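Local coordinates for protein probable molybdenum cofactor guanylyltransferase (Aquifex aeolicus, PDB 2E8B) that probably transfers a GMP moiety from GTP to molybdenum-molybdopterin, giving the molybdopterin guanine dinucleotide form of the molybdenum cofactor, at residues A[45-50]-A[57-62]; A[62-67]-A[72-77]; A[83-88]-A[151-156]; A[99-104]-A[113-118]. One frame throughout, in Å; residues are numbered along the deposited sequence.

Along the chain, contact 1 closes before contact 2 opens, contact 3 begins later, and contact 4 is nested inside the loop that contact 3 closes. Contacts 1 and 2 share Lys-62, and their centres are about 10 Å apart; strands 56-61 and 74-76 run parallel as neighbours in the central mixed sheet, which also holds strand 99-104 of contact 4. The centres of contacts 1 and 4 are about 12 Å apart. Contact 3, about 19 to 21 Å from the others, joins two helices. In this MobA-like NTP transferase domain, contacts 1 and 4 thus pack helices on the sheet, while contact 2 holds Asp-77 of the predicted GTP site and Ile-86 of contact 3 touches that residue.

Contact 1. Residues A[45-50]-A[57-62]; sequences RVYETA and VYIVAK
The hydroxyl of Tyr-47 reaches Val-57 through a water: Tyr-47 OH lies 2.7 Å from water 1, and the same water donates to Val-57 O at 2.9 Å. This is the polar end of an otherwise oily contact between helix 32-51 and strand 56-61, two parts of a beta-alpha-beta unit that starts with strand 16-22. The local axes come within 9.1 Å and run nearly antiparallel, at 152°. With CG of Tyr-47 anti to its own amide nitrogen (chi1 175°), the ring extends to the strand, where Tyr-47 CD1 touches Val-57 CG1 at 3.5 Å. The same ring carbon, Tyr-47 CD1, meets Ile-59 CD1 at 3.8 Å, the two side chains crossing at about a right angle. One turn on, Ala-50 is small enough for the helix to lie close: Ala-50 CB packs on Val-57 CG1 at 3.8 Å, while the other branch, Val-57 CG2, rests against the carbonyl carbon of Ala-50. Branched Val-57 thus serves both helix residues, one methyl being shared and the other given to Ala-50. Within the sheet, Val-57 and Ile-59 also touch Val-19 of strand 16-22, and Ile-59 touches Ala-21, a predicted GTP-binding residue. No direct hydrogen bond joins the two segments, so apolar contact carries the joint, while tyrosine lets this apolar patch end in a hydroxyl that a water meets.

Contact 2. Residues A[62-67]-A[72-77]; sequences KDREKF and APVVLD
Lys-62 lies side by side with Asp-77, both side chains pointing the same way, and a bend at its last torsion (chi4 -64°) brings Lys-62 NZ to 2.8 Å from Asp-77 OD2, a salt bridge whose hydrogen bond is weak. The ammonium group also donates to the carbonyls of Glu-81 and Phe-79, a spread of acceptors that suits a lysine. Water 2 donates to both Lys-62 O and Asp-77 O. The Leu-76 methyl CD1 packs on Lys-62 O at 3.4 Å. Next, Asp-63 turns away and makes an Asx motif, its OD1 accepting from Lys-66 N at 3.1 Å. The side chain of Arg-64 then slides past that of Val-74 in the opposite direction: Arg-64 NH2 donates to Val-74 O at 3.1 Å, with the oxygen near the guanidinium plane but the donor above the carbonyl plane. Water 3 accepts from both Arg-64 NE and Val-74 N, so arginine serves the strand edge twice. With a leucine in place of Lys-62, Asp-77 would probably lose its positive mate and the carbonyls of Phe-79 and Glu-81 their shared donor. Because Asp-77 is predicted to bind GTP, the lysine is consistent with a second-shell residue that positions this carboxylate.

Contact 3. Residues A[83-88]-A[151-156]; sequences ASIIGL and ERIKKG
Ile-153 and Ile-85 reach toward each other tip to tip across the gap between helix 146-154 and helix 84-94. From the CB of Ile-153, which is directed at the other helix, the side chain divides. Its CG2 branch lies anti to the amide nitrogen, whereas CG1 stands anti to the carbonyl carbon (chi1 -64°), the setting that carries the longer branch forward. Ile-153 CG1 does the closest touching, 3.7 Å from Ile-85 CD1 and only a little farther from Ile-85 CG1. Beyond it the terminal methyl, Ile-153 CD1, passes this tip and lies 3.9 Å from Ile-85 CG1. It goes on to the backbone, with Ile-153 CD1 3.7 Å from Ile-85 O and 4.4 Å from Ile-86 CA. Ile-85 answers with a fully extended chain, and its CG2 methyl also faces Ile-153 CG1, at 4.1 Å. Isoleucine suits both places, since one arm can reach out while the branch at CB fills the width near the helix. No hydrogen bond joins the two segments, and the side-chain contacts are apolar. Just past Ile-153 its helix stops in a Schellman motif, where Gly-156 takes a positive phi of 88° that other residues would find strained, and Gly-156 N bonds to Ile-153 O at 2.8 Å. Ile-85 also packs on Ile-149 of helix 146-154 and on Ile-160 of helix 160-167, so it sits where three helices meet, while Arg-152 ties its own helix to helix 160-167 by a salt bridge to Asp-166.

Contact 4. Residues A[99-104]-A[113-118]; sequences NVFVLS and ETVLYV
The ring of Phe-101 is met by a methyl of Val-115 over one face and by a methyl of Val-118 near its outer end. Val-115 CG1 stands 4.0 Å from the centroid of the Phe-101 ring and 16° off its normal, a CH-pi contact offset toward the rim; accordingly the nearest ring atoms are at the far end, with Phe-101 CZ 3.9 Å from Val-115 CG1. Val-118 comes from another direction, its side chain crossing that of Phe-101 at about a right angle. Val-118 CG1 is 3.8 Å from Phe-101 CE2, so the outer corner of the ring is shared by the two valines. They are three residues apart, hence on one side of helix 112-120, and each holds CG1 anti to its amide nitrogen (chi1 175° in Val-115), which puts that methyl next to the ring. Phe-101 itself has a chi1 of -154°, extended yet swung from the ideal, and it spans the gap between strand and helix, whose nearest CA atoms, Phe-101 and Val-115, are 8.7 Å apart. A long flat residue therefore suits the strand, and compact branched ones the helix. With an alanine at Phe-101 the methyls of Val-115 and Val-118 would probably lose the surface they rest on, opening a gap between helix and sheet. Phe-54 touches both Phe-101 and Val-115. Strand 99-104 lies between strands 16-22 and 140-142, and while Phe-101 faces helix 112-120, its neighbours Val-100 and Val-102 pack on helix 84-94.

Contact 1. Residues A[45-50]-A[57-62]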
loop_
_atom_site.group_PDB
_atom_site.type_symbol
_atom_site.label_atom_id
_atom_site.label_comp_id
_atom_site.label_asym_id
_atom_site.label_seq_id
_atom_site.Cartn_x
_atom_site.Cartn_y
_atom_site.Cartn_z
ATOM N N ARG A 45 6.830 -10.046 5.362
ATOM C CA ARG A 45 8.033 -9.242 5.206
ATOM C C ARG A 45 7.708 -7.766 4.997
ATOM O O ARG A 45 8.375 -6.892 5.557
ATOM C CB ARG A 45 8.874 -9.751 4.035
ATOM C CG ARG A 45 9.441 -11.151 4.233
ATOM C CD ARG A 45 10.706 -11.354 3.408
ATOM N NE ARG A 45 10.456 -11.359 1.968
ATOM C CZ ARG A 45 9.931 -12.383 1.300
ATOM N NH1 ARG A 45 9.597 -13.500 1.937
ATOM N NH2 ARG A 45 9.741 -12.292 -0.010
ATOM N N VAL A 46 6.689 -7.486 4.191
ATOM C CA VAL A 46 6.301 -6.105 3.930
ATOM C C VAL A 46 5.852 -5.447 5.227
ATOM O O VAL A 46 6.171 -4.288 5.489
ATOM C CB VAL A 46 5.150 -6.021 2.905
ATOM C CG1 VAL A 46 4.661 -4.586 2.781
ATOM C CG2 VAL A 46 5.625 -6.527 1.552
ATOM N N TYR A 47 5.110 -6.200 6.034
ATOM C CA TYR A 47 4.607 -5.706 7.306
ATOM C C TYR A 47 5.753 -5.365 8.253
ATOM O O TYR A 47 5.759 -4.303 8.877
ATOM C CB TYR A 47 3.698 -6.759 7.947
ATOM C CG TYR A 47 3.233 -6.390 9.333
ATOM C CD1 TYR A 47 2.469 -5.246 9.551
ATOM C CD2 TYR A 47 3.571 -7.178 10.431
ATOM C CE1 TYR A 47 2.055 -4.894 10.832
ATOM C CE2 TYR A 47 3.163 -6.836 11.712
ATOM C CZ TYR A 47 2.407 -5.695 11.906
ATOM O OH TYR A 47 1.988 -5.361 13.173
ATOM N N GLU A 48 6.724 -6.263 8.350
ATOM C CA GLU A 48 7.863 -6.027 9.223
ATOM C C GLU A 48 8.670 -4.827 8.730
ATOM O O GLU A 48 9.144 -4.023 9.525
ATOM C CB GLU A 48 8.732 -7.283 9.294
ATOM C CG GLU A 48 7.959 -8.486 9.816
ATOM C CD GLU A 48 8.844 -9.671 10.142
ATOM O OE1 GLU A 48 9.561 -10.150 9.237
ATOM O OE2 GLU A 48 8.821 -10.123 11.306
ATOM N N THR A 49 8.810 -4.696 7.416
ATOM C CA THR A 49 9.535 -3.568 6.852
ATOM C C THR A 49 8.825 -2.272 7.248
ATOM O O THR A 49 9.458 -1.306 7.668
ATOM C CB THR A 49 9.599 -3.660 5.318
ATOM O OG1 THR A 49 10.378 -4.804 4.947
ATOM C CG2 THR A 49 10.234 -2.408 4.733
ATOM N N ALA A 50 7.504 -2.260 7.124
ATOM C CA ALA A 50 6.724 -1.082 7.474
ATOM C C ALA A 50 6.905 -0.731 8.952
ATOM O O ALA A 50 7.102 0.431 9.307
ATOM C CB ALA A 50 5.254 -1.327 7.172
ATOM N N VAL A 57 1.213 0.471 12.085
ATOM C CA VAL A 57 1.027 -0.208 10.808
ATOM C C VAL A 57 -0.230 -1.061 10.882
ATOM O O VAL A 57 -0.405 -1.837 11.816
ATOM C CB VAL A 57 2.220 -1.131 10.482
ATOM C CG1 VAL A 57 2.024 -1.775 9.122
ATOM C CG2 VAL A 57 3.513 -0.339 10.510
ATOM N N TYR A 58 -1.106 -0.910 9.896
ATOM C CA TYR A 58 -2.337 -1.681 9.860
ATOM C C TYR A 58 -2.400 -2.506 8.590
ATOM O O TYR A 58 -1.822 -2.135 7.568
ATOM C CB TYR A 58 -3.562 -0.766 9.897
ATOM C CG TYR A 58 -3.599 0.181 11.071
ATOM C CD1 TYR A 58 -3.000 1.434 10.994
ATOM C CD2 TYR A 58 -4.213 -0.187 12.266
ATOM C CE1 TYR A 58 -3.011 2.303 12.076
ATOM C CE2 TYR A 58 -4.228 0.678 13.362
ATOM C CZ TYR A 58 -3.623 1.920 13.255
ATOM O OH TYR A 58 -3.620 2.787 14.324
ATOM N N ILE A 59 -3.095 -3.633 8.670
ATOM C CA ILE A 59 -3.276 -4.497 7.517
ATOM C C ILE A 59 -4.710 -4.284 7.054
ATOM O O ILE A 59 -5.643 -4.375 7.850
ATOM C CB ILE A 59 -3.108 -5.983 7.889
ATOM C CG1 ILE A 59 -1.709 -6.232 8.456
ATOM C CG2 ILE A 59 -3.387 -6.849 6.672
ATOM C CD1 ILE A 59 -0.583 -6.047 7.455
ATOM N N VAL A 60 -4.888 -3.969 5.778
ATOM C CA VAL A 60 -6.227 -3.781 5.247
ATOM C C VAL A 60 -6.604 -5.089 4.562
ATOM O O VAL A 60 -5.953 -5.503 3.602
ATOM C CB VAL A 60 -6.276 -2.636 4.219
ATOM C CG1 VAL A 60 -7.662 -2.569 3.587
ATOM C CG2 VAL A 60 -5.933 -1.310 4.892
ATOM N N ALA A 61 -7.642 -5.750 5.066
ATOM C CA ALA A 61 -8.075 -7.019 4.491
ATOM C C ALA A 61 -9.571 -7.237 4.678
ATOM O O ALA A 61 -10.191 -6.614 5.538
ATOM C CB ALA A 61 -7.305 -8.163 5.129
ATOM N N LYS A 62 -10.144 -8.127 3.871
ATOM C CA LYS A 62 -11.575 -8.433 3.952
ATOM C C LYS A 62 -11.869 -9.514 4.992
ATOM O O LYS A 62 -13.020 -9.709 5.395
ATOM C CB LYS A 62 -12.107 -8.901 2.587
ATOM C CG LYS A 62 -11.992 -7.883 1.458
ATOM C CD LYS A 62 -12.703 -8.379 0.215
ATOM C CE LYS A 62 -12.528 -7.425 -0.958
ATOM N NZ LYS A 62 -13.146 -6.092 -0.697
HETATM O O HOH W 1 1.239 -2.881 13.965
#

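Contact 2. Residues A[62-67]-A[72-77]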
loop_
_atom_site.group_PDB
_atom_site.type_symbol
_atom_site.label_atom_id
_atom_site.label_comp_id
_atom_site.label_asym_id
_atom_site.label_seq_id
_atom_site.Cartn_x
_atom_site.Cartn_y
_atom_site.Cartn_z
ATOM N N LYS A 62 -10.144 -8.127 3.871
ATOM C CA LYS A 62 -11.575 -8.433 3.952
ATOM C C LYS A 62 -11.869 -9.514 4.992
ATOM O O LYS A 62 -13.020 -9.709 5.395
ATOM C CB LYS A 62 -12.107 -8.901 2.587
ATOM C CG LYS A 62 -11.992 -7.883 1.458
ATOM C CD LYS A 62 -12.703 -8.379 0.215
ATOM C CE LYS A 62 -12.528 -7.425 -0.958
ATOM N NZ LYS A 62 -13.146 -6.092 -0.697
ATOM N N ASP A 63 -10.827 -10.219 5.423
ATOM C CA ASP A 63 -10.979 -11.295 6.401
ATOM C C ASP A 63 -9.917 -11.173 7.494
ATOM O O ASP A 63 -8.727 -11.359 7.237
ATOM C CB ASP A 63 -10.848 -12.648 5.698
ATOM C CG ASP A 63 -11.313 -13.804 6.561
ATOM O OD1 ASP A 63 -10.911 -13.874 7.737
ATOM O OD2 ASP A 63 -12.076 -14.652 6.056
ATOM N N ARG A 64 -10.347 -10.868 8.712
ATOM C CA ARG A 64 -9.419 -10.707 9.825
ATOM C C ARG A 64 -8.684 -11.991 10.224
ATOM O O ARG A 64 -7.465 -11.982 10.397
ATOM C CB ARG A 64 -10.153 -10.125 11.040
ATOM C CG ARG A 64 -9.261 -9.913 12.253
ATOM C CD ARG A 64 -9.933 -9.075 13.335
ATOM N NE ARG A 64 -10.008 -7.657 12.981
ATOM C CZ ARG A 64 -11.132 -7.018 12.665
ATOM N NH1 ARG A 64 -12.289 -7.668 12.657
ATOM N NH2 ARG A 64 -11.101 -5.727 12.364
ATOM N N GLU A 65 -9.408 -13.096 10.367
ATOM C CA GLU A 65 -8.764 -14.351 10.758
ATOM C C GLU A 65 -7.764 -14.857 9.723
ATOM O O GLU A 65 -6.812 -15.562 10.060
ATOM C CB GLU A 65 -9.819 -15.426 11.036
ATOM C CG GLU A 65 -10.462 -15.297 12.406
ATOM C CD GLU A 65 -9.442 -15.389 13.530
ATOM O OE1 GLU A 65 -8.725 -16.410 13.598
ATOM O OE2 GLU A 65 -9.359 -14.443 14.343
ATOM N N LYS A 66 -7.981 -14.488 8.467
ATOM C CA LYS A 66 -7.105 -14.895 7.380
ATOM C C LYS A 66 -5.698 -14.334 7.580
ATOM O O LYS A 66 -4.730 -14.873 7.046
ATOM C CB LYS A 66 -7.684 -14.407 6.048
ATOM C CG LYS A 66 -6.842 -14.719 4.819
ATOM C CD LYS A 66 -7.588 -14.318 3.553
ATOM C CE LYS A 66 -6.830 -14.701 2.292
ATOM N NZ LYS A 66 -5.565 -13.939 2.128
ATOM N N PHE A 67 -5.588 -13.258 8.357
ATOM C CA PHE A 67 -4.295 -12.630 8.607
ATOM C C PHE A 67 -3.896 -12.581 10.075
ATOM O O PHE A 67 -3.068 -11.763 10.480
ATOM C CB PHE A 67 -4.284 -11.222 8.004
ATOM C CG PHE A 67 -4.359 -11.227 6.513
ATOM C CD1 PHE A 67 -3.222 -11.473 5.751
ATOM C CD2 PHE A 67 -5.581 -11.075 5.869
ATOM C CE1 PHE A 67 -3.299 -11.576 4.368
ATOM C CE2 PHE A 67 -5.671 -11.177 4.483
ATOM C CZ PHE A 67 -4.528 -11.429 3.730
ATOM N N ALA A 72 -0.961 -8.750 13.762
ATOM C CA ALA A 72 -1.122 -7.323 13.514
ATOM C C ALA A 72 -2.566 -6.843 13.513
ATOM O O ALA A 72 -3.497 -7.614 13.281
ATOM C CB ALA A 72 -0.479 -6.969 12.185
ATOM N N PRO A 73 -2.766 -5.542 13.769
ATOM C CA PRO A 73 -4.113 -4.969 13.784
ATOM C C PRO A 73 -4.653 -4.900 12.357
ATOM O O PRO A 73 -3.969 -4.417 11.452
ATOM C CB PRO A 73 -3.893 -3.590 14.400
ATOM C CG PRO A 73 -2.522 -3.234 13.942
ATOM C CD PRO A 73 -1.757 -4.527 14.121
ATOM N N VAL A 74 -5.875 -5.385 12.165
ATOM C CA VAL A 74 -6.507 -5.397 10.852
ATOM C C VAL A 74 -7.623 -4.375 10.715
ATOM O O VAL A 74 -8.504 -4.285 11.572
ATOM C CB VAL A 74 -7.122 -6.784 10.543
ATOM C CG1 VAL A 74 -7.826 -6.754 9.190
ATOM C CG2 VAL A 74 -6.048 -7.856 10.564
ATOM N N VAL A 75 -7.578 -3.593 9.641
ATOM C CA VAL A 75 -8.628 -2.625 9.370
ATOM C C VAL A 75 -9.467 -3.342 8.321
ATOM O O VAL A 75 -8.986 -3.660 7.236
ATOM C CB VAL A 75 -8.066 -1.299 8.818
ATOM C CG1 VAL A 75 -9.210 -0.378 8.428
ATOM C CG2 VAL A 75 -7.201 -0.626 9.883
ATOM N N LEU A 76 -10.718 -3.617 8.668
ATOM C CA LEU A 76 -11.616 -4.361 7.798
ATOM C C LEU A 76 -12.176 -3.678 6.557
ATOM O O LEU A 76 -12.788 -2.613 6.630
ATOM C CB LEU A 76 -12.785 -4.901 8.627
ATOM C CG LEU A 76 -13.693 -5.927 7.953
ATOM C CD1 LEU A 76 -12.917 -7.213 7.751
ATOM C CD2 LEU A 76 -14.923 -6.179 8.808
ATOM N N ASP A 77 -11.957 -4.324 5.415
ATOM C CA ASP A 77 -12.468 -3.882 4.124
ATOM C C ASP A 77 -13.802 -4.633 4.073
ATOM O O ASP A 77 -13.830 -5.852 3.883
ATOM C CB ASP A 77 -11.523 -4.361 3.018
ATOM C CG ASP A 77 -12.114 -4.224 1.626
ATOM O OD1 ASP A 77 -13.327 -3.957 1.501
ATOM O OD2 ASP A 77 -11.353 -4.407 0.650
HETATM O O HOH W 2 -15.087 -8.048 4.725
HETATM O O HOH W 3 -7.379 -7.010 14.026
#

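Contact 3. Residues A[83-88]-A[151-156]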
loop_
_atom_site.group_PDB
_atom_site.type_symbol
_atom_site.label_atom_id
_atom_site.label_comp_id
_atom_site.label_asym_id
_atom_site.label_seq_id
_atom_site.Cartn_x
_atom_site.Cartn_y
_atom_site.Cartn_z
ATOM N N ALA A 83 -11.074 -4.615 -5.176
ATOM C CA ALA A 83 -10.441 -3.624 -6.038
ATOM C C ALA A 83 -9.467 -2.810 -5.200
ATOM O O ALA A 83 -9.741 -2.497 -4.040
ATOM C CB ALA A 83 -11.496 -2.715 -6.659
ATOM N N SER A 84 -8.327 -2.467 -5.783
ATOM C CA SER A 84 -7.319 -1.703 -5.058
ATOM C C SER A 84 -7.850 -0.372 -4.549
ATOM O O SER A 84 -7.489 0.067 -3.455
ATOM C CB SER A 84 -6.099 -1.468 -5.948
ATOM O OG SER A 84 -5.491 -2.703 -6.278
ATOM N N ILE A 85 -8.713 0.268 -5.333
ATOM C CA ILE A 85 -9.253 1.562 -4.930
ATOM C C ILE A 85 -10.104 1.430 -3.671
ATOM O O ILE A 85 -10.213 2.371 -2.888
ATOM C CB ILE A 85 -10.073 2.218 -6.079
ATOM C CG1 ILE A 85 -10.351 3.686 -5.741
ATOM C CG2 ILE A 85 -11.371 1.471 -6.297
ATOM C CD1 ILE A 85 -11.005 4.470 -6.871
ATOM N N ILE A 86 -10.694 0.255 -3.468
ATOM C CA ILE A 86 -11.512 0.017 -2.280
ATOM C C ILE A 86 -10.612 -0.159 -1.055
ATOM O O ILE A 86 -10.976 0.229 0.054
ATOM C CB ILE A 86 -12.415 -1.220 -2.474
ATOM C CG1 ILE A 86 -13.501 -0.879 -3.505
ATOM C CG2 ILE A 86 -13.026 -1.643 -1.141
ATOM C CD1 ILE A 86 -14.476 -2.001 -3.801
ATOM N N GLY A 87 -9.428 -0.730 -1.259
ATOM C CA GLY A 87 -8.505 -0.890 -0.147
ATOM C C GLY A 87 -7.984 0.484 0.252
ATOM O O GLY A 87 -7.776 0.775 1.436
ATOM N N LEU A 88 -7.774 1.333 -0.750
ATOM C CA LEU A 88 -7.293 2.692 -0.536
ATOM C C LEU A 88 -8.345 3.478 0.237
ATOM O O LEU A 88 -8.032 4.183 1.189
ATOM C CB LEU A 88 -7.019 3.365 -1.884
ATOM C CG LEU A 88 -6.423 4.774 -1.871
ATOM C CD1 LEU A 88 -5.073 4.743 -1.172
ATOM C CD2 LEU A 88 -6.262 5.283 -3.298
ATOM N N GLU A 151 -16.435 9.531 -4.225
ATOM C CA GLU A 151 -17.248 9.988 -5.342
ATOM C C GLU A 151 -17.056 9.108 -6.577
ATOM O O GLU A 151 -18.024 8.678 -7.205
ATOM C CB GLU A 151 -16.882 11.433 -5.675
ATOM C CG GLU A 151 -17.673 12.053 -6.807
ATOM C CD GLU A 151 -17.280 13.497 -7.035
ATOM O OE1 GLU A 151 -17.333 14.282 -6.065
ATOM O OE2 GLU A 151 -16.917 13.851 -8.177
ATOM N N ARG A 152 -15.801 8.841 -6.926
ATOM C CA ARG A 152 -15.510 8.017 -8.093
ATOM C C ARG A 152 -15.965 6.566 -7.907
ATOM O O ARG A 152 -16.512 5.965 -8.829
ATOM C CB ARG A 152 -14.012 8.072 -8.415
ATOM C CG ARG A 152 -13.498 9.476 -8.732
ATOM C CD ARG A 152 -12.106 9.429 -9.349
ATOM N NE ARG A 152 -12.145 8.943 -10.726
ATOM C CZ ARG A 152 -12.459 9.696 -11.773
ATOM N NH1 ARG A 152 -12.756 10.979 -11.605
ATOM N NH2 ARG A 152 -12.484 9.170 -12.987
ATOM N N ILE A 153 -15.744 6.002 -6.723
ATOM C CA ILE A 153 -16.166 4.626 -6.476
ATOM C C ILE A 153 -17.689 4.573 -6.591
ATOM O O ILE A 153 -18.251 3.667 -7.206
ATOM C CB ILE A 153 -15.733 4.139 -5.073
ATOM C CG1 ILE A 153 -14.201 4.097 -4.992
ATOM C CG2 ILE A 153 -16.307 2.754 -4.796
ATOM C CD1 ILE A 153 -13.657 3.596 -3.673
ATOM N N LYS A 154 -18.350 5.565 -6.005
ATOM C CA LYS A 154 -19.805 5.646 -6.049
ATOM C C LYS A 154 -20.276 5.688 -7.503
ATOM O O LYS A 154 -21.291 5.080 -7.854
ATOM C CB LYS A 154 -20.275 6.897 -5.292
ATOM C CG LYS A 154 -21.786 7.022 -5.127
ATOM C CD LYS A 154 -22.459 7.515 -6.396
ATOM C CE LYS A 154 -22.061 8.949 -6.704
ATOM N NZ LYS A 154 -22.446 9.869 -5.598
ATOM N N LYS A 155 -19.532 6.393 -8.350
ATOM C CA LYS A 155 -19.890 6.501 -9.760
ATOM C C LYS A 155 -19.440 5.287 -10.565
ATOM O O LYS A 155 -19.650 5.222 -11.778
ATOM C CB LYS A 155 -19.309 7.780 -10.363
ATOM C CG LYS A 155 -19.961 9.053 -9.834
ATOM C CD LYS A 155 -19.309 10.290 -10.424
ATOM C CE LYS A 155 -19.952 11.567 -9.907
ATOM N NZ LYS A 155 -19.288 12.774 -10.477
ATOM N N GLY A 156 -18.805 4.336 -9.887
ATOM C CA GLY A 156 -18.379 3.110 -10.543
ATOM C C GLY A 156 -17.020 3.064 -11.216
ATOM O O GLY A 156 -16.675 2.047 -11.820
#

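Contact 4. Residues A[99-104]-A[113-118]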
loop_
_atom_site.group_PDB
_atom_site.type_symbol
_atom_site.label_atom_id
_atom_site.label_comp_id
_atom_site.label_asym_id
_atom_site.label_seq_id
_atom_site.Cartn_x
_atom_site.Cartn_y
_atom_site.Cartn_z
ATOM N N ASN A 99 -1.831 12.631 6.426
ATOM C CA ASN A 99 -1.127 11.921 5.367
ATOM C C ASN A 99 -0.693 10.560 5.893
ATOM O O ASN A 99 -0.120 10.463 6.978
ATOM C CB ASN A 99 0.096 12.724 4.918
ATOM C CG ASN A 99 -0.271 14.095 4.396
ATOM O OD1 ASN A 99 -1.005 14.222 3.415
ATOM N ND2 ASN A 99 0.235 15.136 5.051
ATOM N N VAL A 100 -0.978 9.508 5.133
ATOM C CA VAL A 100 -0.606 8.167 5.553
ATOM C C VAL A 100 0.086 7.422 4.424
ATOM O O VAL A 100 -0.122 7.722 3.244
ATOM C CB VAL A 100 -1.845 7.351 6.011
ATOM C CG1 VAL A 100 -2.546 8.070 7.163
ATOM C CG2 VAL A 100 -2.798 7.141 4.843
ATOM N N PHE A 101 0.933 6.463 4.786
ATOM C CA PHE A 101 1.625 5.686 3.776
ATOM C C PHE A 101 0.763 4.495 3.377
ATOM O O PHE A 101 0.009 3.952 4.194
ATOM C CB PHE A 101 2.980 5.190 4.289
ATOM C CG PHE A 101 3.973 4.948 3.193
ATOM C CD1 PHE A 101 4.008 3.733 2.521
ATOM C CD2 PHE A 101 4.829 5.966 2.781
ATOM C CE1 PHE A 101 4.877 3.534 1.448
ATOM C CE2 PHE A 101 5.702 5.777 1.709
ATOM C CZ PHE A 101 5.723 4.556 1.041
ATOM N N VAL A 102 0.862 4.112 2.109
ATOM C CA VAL A 102 0.118 2.980 1.571
ATOM C C VAL A 102 1.153 2.071 0.932
ATOM O O VAL A 102 1.993 2.520 0.148
ATOM C CB VAL A 102 -0.910 3.434 0.517
ATOM C CG1 VAL A 102 -1.562 2.220 -0.135
ATOM C CG2 VAL A 102 -1.973 4.303 1.177
ATOM N N LEU A 103 1.088 0.790 1.270
ATOM C CA LEU A 103 2.063 -0.169 0.782
ATOM C C LEU A 103 1.381 -1.482 0.421
ATOM O O LEU A 103 0.747 -2.109 1.267
ATOM C CB LEU A 103 3.106 -0.386 1.887
ATOM C CG LEU A 103 4.415 -1.133 1.657
ATOM C CD1 LEU A 103 5.217 -0.467 0.546
ATOM C CD2 LEU A 103 5.216 -1.122 2.960
ATOM N N SER A 104 1.500 -1.891 -0.839
ATOM C CA SER A 104 0.902 -3.145 -1.286
ATOM C C SER A 104 1.581 -4.311 -0.563
ATOM O O SER A 104 2.795 -4.300 -0.350
ATOM C CB SER A 104 1.075 -3.295 -2.800
ATOM O OG SER A 104 0.439 -4.470 -3.263
ATOM N N GLU A 113 14.592 1.464 2.860
ATOM C CA GLU A 113 15.164 2.621 2.171
ATOM C C GLU A 113 14.248 3.158 1.077
ATOM O O GLU A 113 14.208 4.361 0.828
ATOM C CB GLU A 113 16.530 2.284 1.568
ATOM C CG GLU A 113 17.597 1.958 2.597
ATOM C CD GLU A 113 17.782 0.466 2.794
ATOM O OE1 GLU A 113 16.776 -0.240 3.008
ATOM O OE2 GLU A 113 18.941 -0.001 2.736
ATOM N N THR A 114 13.513 2.266 0.426
ATOM C CA THR A 114 12.606 2.687 -0.632
ATOM C C THR A 114 11.471 3.493 -0.019
ATOM O O THR A 114 11.080 4.539 -0.545
ATOM C CB THR A 114 12.044 1.475 -1.378
ATOM O OG1 THR A 114 13.131 0.733 -1.942
ATOM C CG2 THR A 114 11.099 1.916 -2.483
ATOM N N VAL A 115 10.955 3.018 1.110
ATOM C CA VAL A 115 9.880 3.717 1.793
ATOM C C VAL A 115 10.372 5.082 2.265
ATOM O O VAL A 115 9.690 6.096 2.094
ATOM C CB VAL A 115 9.389 2.914 3.006
ATOM C CG1 VAL A 115 8.356 3.715 3.783
ATOM C CG2 VAL A 115 8.797 1.597 2.537
ATOM N N LEU A 116 11.567 5.105 2.848
ATOM C CA LEU A 116 12.137 6.345 3.354
ATOM C C LEU A 116 12.411 7.365 2.250
ATOM O O LEU A 116 12.241 8.564 2.464
ATOM C CB LEU A 116 13.416 6.048 4.136
ATOM C CG LEU A 116 13.193 5.237 5.416
ATOM C CD1 LEU A 116 14.528 4.977 6.065
ATOM C CD2 LEU A 116 12.266 5.987 6.371
ATOM N N TYR A 117 12.825 6.902 1.073
ATOM C CA TYR A 117 13.093 7.828 -0.025
ATOM C C TYR A 117 11.786 8.484 -0.453
ATOM O O TYR A 117 11.753 9.679 -0.767
ATOM C CB TYR A 117 13.718 7.113 -1.229
ATOM C CG TYR A 117 14.209 8.070 -2.301
ATOM C CD1 TYR A 117 15.351 8.844 -2.100
ATOM C CD2 TYR A 117 13.522 8.209 -3.508
ATOM C CE1 TYR A 117 15.801 9.735 -3.076
ATOM C CE2 TYR A 117 13.962 9.099 -4.492
ATOM C CZ TYR A 117 15.100 9.857 -4.265
ATOM O OH TYR A 117 15.530 10.754 -5.213
ATOM N N VAL A 118 10.706 7.708 -0.454
ATOM C CA VAL A 118 9.412 8.262 -0.830
ATOM C C VAL A 118 8.985 9.287 0.214
ATOM O O VAL A 118 8.540 10.379 -0.134
ATOM C CB VAL A 118 8.337 7.163 -0.974
ATOM C CG1 VAL A 118 6.963 7.800 -1.204
ATOM C CG2 VAL A 118 8.682 6.279 -2.156
#